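Sulfonate ABC transporter, periplasmic sulfonate-binding protein SsuA (Methylobacillus flagellatus, PDB 3UIF) probably binds sulfonates or related sulfate esters in the periplasm and delivers them to an ABC transporter for uptake. Local coordinates at residues 237-240 with 241-245; 251-254 with 255-259. All coordinates share one frame; numbering follows the deposited sequence.

Contact 1. Residues 237-240 with 241-245; sequences NKET and YIREY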
# COMPACT_ATOMS: atom_id res chain seq x y z
N ASN A 237 -14.57 10.60 10.74
CA ASN A 237 -13.26 10.30 11.31
C ASN A 237 -12.13 10.50 10.32
O ASN A 237 -10.97 10.28 10.66
CB ASN A 237 -13.25 8.90 11.89
CG ASN A 237 -14.22 8.75 13.03
OD1 ASN A 237 -14.32 9.62 13.89
ND2 ASN A 237 -14.96 7.65 13.03
N LYS A 238 -12.47 10.94 9.12
CA LYS A 238 -11.47 11.24 8.12
C LYS A 238 -10.46 12.31 8.63
O LYS A 238 -9.26 12.11 8.54
CB LYS A 238 -12.15 11.63 6.81
CG LYS A 238 -11.20 12.03 5.71
CD LYS A 238 -11.92 12.39 4.42
CE LYS A 238 -10.93 12.97 3.42
NZ LYS A 238 -11.46 13.04 2.03
N GLU A 239 -10.96 13.41 9.19
CA GLU A 239 -10.09 14.46 9.72
C GLU A 239 -9.18 13.98 10.86
O GLU A 239 -8.01 14.36 10.92
CB GLU A 239 -10.89 15.69 10.13
CG GLU A 239 -10.97 16.74 9.04
CD GLU A 239 -9.59 17.09 8.46
OE1 GLU A 239 -9.31 16.65 7.31
OE2 GLU A 239 -8.79 17.80 9.13
N THR A 240 -9.72 13.15 11.76
CA THR A 240 -8.91 12.55 12.80
C THR A 240 -7.76 11.71 12.21
O THR A 240 -6.61 11.89 12.60
CB THR A 240 -9.75 11.73 13.81
OG1 THR A 240 -10.74 12.58 14.39
CG2 THR A 240 -8.88 11.22 14.93
N TYR A 241 -8.08 10.83 11.25
CA TYR A 241 -7.04 10.09 10.56
C TYR A 241 -5.96 11.03 9.99
O TYR A 241 -4.77 10.84 10.26
CB TYR A 241 -7.59 9.18 9.46
CG TYR A 241 -6.49 8.63 8.58
CD1 TYR A 241 -5.68 7.57 9.01
CD2 TYR A 241 -6.22 9.21 7.33
CE1 TYR A 241 -4.65 7.09 8.21
CE2 TYR A 241 -5.19 8.75 6.53
CZ TYR A 241 -4.41 7.69 6.97
OH TYR A 241 -3.40 7.25 6.16
N ILE A 242 -6.37 12.03 9.22
CA ILE A 242 -5.43 12.98 8.61
C ILE A 242 -4.49 13.63 9.64
O ILE A 242 -3.28 13.76 9.41
CB ILE A 242 -6.17 14.09 7.81
CG1 ILE A 242 -7.01 13.52 6.65
CG2 ILE A 242 -5.19 15.15 7.30
CD1 ILE A 242 -6.26 12.60 5.71
N ARG A 243 -5.06 14.03 10.77
CA ARG A 243 -4.28 14.74 11.78
C ARG A 243 -3.48 13.79 12.68
O ARG A 243 -2.38 14.14 13.10
CB ARG A 243 -5.18 15.68 12.59
CG ARG A 243 -5.84 16.76 11.74
CD ARG A 243 -6.76 17.64 12.56
NE ARG A 243 -7.54 18.56 11.73
CZ ARG A 243 -7.20 19.82 11.50
NH1 ARG A 243 -6.09 20.33 12.03
NH2 ARG A 243 -7.98 20.58 10.74
N GLU A 244 -4.00 12.60 12.95
CA GLU A 244 -3.30 11.71 13.90
C GLU A 244 -2.52 10.58 13.27
O GLU A 244 -1.43 10.28 13.74
CB GLU A 244 -4.25 11.10 14.94
CG GLU A 244 -5.32 12.01 15.48
CD GLU A 244 -4.78 13.07 16.40
OE1 GLU A 244 -5.04 14.27 16.11
OE2 GLU A 244 -4.10 12.70 17.39
N TYR A 245 -3.07 9.94 12.24
CA TYR A 245 -2.54 8.66 11.78
C TYR A 245 -1.96 8.64 10.38
O TYR A 245 -1.56 7.58 9.90
CB TYR A 245 -3.58 7.54 11.90
CG TYR A 245 -4.26 7.55 13.23
CD1 TYR A 245 -5.58 7.99 13.36
CD2 TYR A 245 -3.57 7.16 14.39
CE1 TYR A 245 -6.20 8.02 14.60
CE2 TYR A 245 -4.18 7.19 15.63
CZ TYR A 245 -5.48 7.61 15.72
OH TYR A 245 -6.08 7.64 16.95

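Contact 2. Residues 251-254 with 255-259; sequences PESV and NRREY. With SO4 (sulfate ion), chain C.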
# COMPACT_ATOMS: atom_id res chain seq x y z
N PRO A 251 3.07 17.49 5.16
CA PRO A 251 2.01 18.32 5.74
C PRO A 251 0.64 17.67 5.64
O PRO A 251 0.37 16.87 4.73
CB PRO A 251 2.04 19.59 4.88
CG PRO A 251 3.43 19.66 4.35
CD PRO A 251 3.84 18.23 4.14
N GLU A 252 -0.22 18.01 6.59
CA GLU A 252 -1.61 17.54 6.58
C GLU A 252 -2.33 17.79 5.23
O GLU A 252 -3.03 16.91 4.75
CB GLU A 252 -2.38 18.15 7.76
CG GLU A 252 -2.01 17.50 9.09
CD GLU A 252 -2.52 18.24 10.31
OE1 GLU A 252 -1.94 18.02 11.40
OE2 GLU A 252 -3.49 19.03 10.21
N SER A 253 -2.12 18.95 4.61
CA SER A 253 -2.76 19.27 3.34
C SER A 253 -2.32 18.32 2.22
O SER A 253 -3.13 17.96 1.36
CB SER A 253 -2.52 20.73 2.94
OG SER A 253 -1.15 20.97 2.77
N VAL A 254 -1.05 17.90 2.24
CA VAL A 254 -0.54 16.94 1.27
C VAL A 254 -1.25 15.61 1.47
O VAL A 254 -1.74 15.02 0.50
CB VAL A 254 1.00 16.75 1.36
CG1 VAL A 254 1.46 15.64 0.44
CG2 VAL A 254 1.73 18.05 1.05
N ASN A 255 -1.32 15.14 2.72
CA ASN A 255 -2.03 13.90 3.08
C ASN A 255 -3.49 13.96 2.70
O ASN A 255 -4.08 12.96 2.31
CB ASN A 255 -1.92 13.63 4.60
CG ASN A 255 -0.57 13.08 5.01
OD1 ASN A 255 -0.30 11.90 4.80
ND2 ASN A 255 0.29 13.93 5.57
N ARG A 256 -4.06 15.15 2.82
CA ARG A 256 -5.48 15.41 2.60
C ARG A 256 -5.79 15.39 1.11
O ARG A 256 -6.87 14.98 0.69
CB ARG A 256 -5.84 16.76 3.24
CG ARG A 256 -7.31 17.14 3.23
CD ARG A 256 -7.56 18.44 4.01
NE ARG A 256 -7.30 18.27 5.45
CZ ARG A 256 -6.36 18.92 6.14
NH1 ARG A 256 -5.57 19.83 5.56
NH2 ARG A 256 -6.22 18.67 7.44
N ARG A 257 -4.82 15.82 0.31
CA ARG A 257 -5.00 15.89 -1.14
C ARG A 257 -4.94 14.54 -1.81
O ARG A 257 -5.53 14.34 -2.88
CB ARG A 257 -4.01 16.86 -1.75
CG ARG A 257 -4.56 18.26 -1.71
CD ARG A 257 -3.55 19.24 -2.24
NE ARG A 257 -2.51 19.48 -1.25
CZ ARG A 257 -1.49 20.30 -1.44
NH1 ARG A 257 -1.39 20.95 -2.60
NH2 ARG A 257 -0.58 20.46 -0.50
N GLU A 258 -4.23 13.61 -1.18
CA GLU A 258 -4.17 12.23 -1.64
C GLU A 258 -5.58 11.62 -1.78
O GLU A 258 -5.82 10.79 -2.66
CB GLU A 258 -3.25 11.40 -0.71
CG GLU A 258 -3.40 9.88 -0.74
CD GLU A 258 -3.06 9.25 -2.09
OE1 GLU A 258 -3.32 8.04 -2.27
OE2 GLU A 258 -2.53 9.93 -2.99
N TYR A 259 -6.52 12.06 -0.93
CA TYR A 259 -7.90 11.57 -0.95
C TYR A 259 -8.86 12.49 -1.68
O TYR A 259 -10.03 12.19 -1.82
CB TYR A 259 -8.38 11.29 0.47
CG TYR A 259 -7.54 10.22 1.11
CD1 TYR A 259 -7.86 8.88 0.94
CD2 TYR A 259 -6.38 10.54 1.82
CE1 TYR A 259 -7.08 7.89 1.48
CE2 TYR A 259 -5.59 9.55 2.36
CZ TYR A 259 -5.94 8.22 2.19
OH TYR A 259 -5.17 7.21 2.73
S SO4 C . -0.19 21.80 7.16
O1 SO4 C . -0.74 22.76 8.13
O2 SO4 C . 0.34 20.60 7.85
O3 SO4 C . -1.30 21.43 6.25
O4 SO4 C . 0.90 22.44 6.39

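Contact 1. Residues 237-240 with 241-245
On helix 238-245 the side chains of Glu239 and Arg243, one turn apart, form an i to i+4 salt bridge in the one of two arginine conformers described here. Glu239 OE2 lies 3.0 Å from Arg243 NE and also takes a weak bond from NH2 of the same arginine. Both N-H groups point poorly at the oxygen, and the carboxylate and guanidinium planes stand 84° apart, so the pair meets through one oxygen and not as a flat two-pronged bridge. Arg243 starts with CG beside its backbone N (chi1 -61°) and runs extended to NE, Arg243 CG passing 3.3 Å from Glu239 O. Glu239 OE1 sits 3.9 Å from Ile242 CG1 and forms a salt bridge with Arg256 of the next helix. Backbone i to i+4 hydrogen bonds hold this helix of a periplasmic binding protein of the NMT1/THI5-like family: Ile242 N reaches Lys238 O at 3.0 Å, nearly straight, and Glu244 N reaches Thr240 O at 2.7 Å. A wider pi-type turn spans 241-245. Thr240 turns its methyl CG2 anti to the backbone N, placing it 3.7 Å from Glu244 CG. The Tyr241 ring leads away from residues 237-240 and meets Trp270 edge-to-face.

Contact 2. Residues 251-254 with 255-259
Arg257 folds back over the preceding turn of helix 252-257, its guanidinium edge set against the backbone of Ser253 and Val254. The bend at chi3 (-76°) brings Arg257 NE to 3.1 Å from Ser253 O, a nearly straight bond that lies in the guanidinium plane but comes from above the carbonyl plane. Arg257 N reaches Ser253 O at 2.9 Å from the opposite face, so the carbonyl is gripped twice by one residue. Arg257 NH2 stands 3.7 Å from Val254 CG2, bonds weakly to Ser253 OG and forms a salt bridge with Asp181. With an alanine at this position, Asp181 would probably lose this charge partner and Ser253 O would keep only the backbone bond of the two. Asn255 repeats the double grip, Asn255 ND2 lying 3.1 Å from Pro251 O, well above the carbonyl plane; ND2 also bonds to Asn247 O. Arg256 lies with one guanidinium face over Glu252 O, and its ion pair with Glu252 OE2 is long. Pro251 is the N-cap, and a sulfate, probably from the crystallisation liquor, accepts from Glu252 N (to sulfate O2, 2.9 Å) and Ser253 N (to sulfate O3, 3.1 Å). Amide N-H groups at a helix start thus bind an anion, probably favoured by the helix dipole.

Contacts 1 and 2 belong to successive helices, 238-245 and 252-257, with centres 11 Å apart, and they touch directly. Two charge pairs cross between them: Glu239 OE1 to Arg256 NE at 3.2 Å, and a weaker one from Arg243 NH1 to Glu252 OE2 at 3.4 Å, which holds for one of two arginine conformers. The acids and arginines thus alternate, each carboxylate facing an arginine of either helix, Glu252 through long or weak pairs. Ile242 packs against helix 252-257, Ile242 CG2 lying 3.7 Å from Arg256 NH2. The sulfate is bound by amides at the start of that helix, whereas glycerol, also probably from the crystallisation liquor, bonds to Tyr259 OH, and a glycerol lies about 5 Å from the side chain of Tyr241.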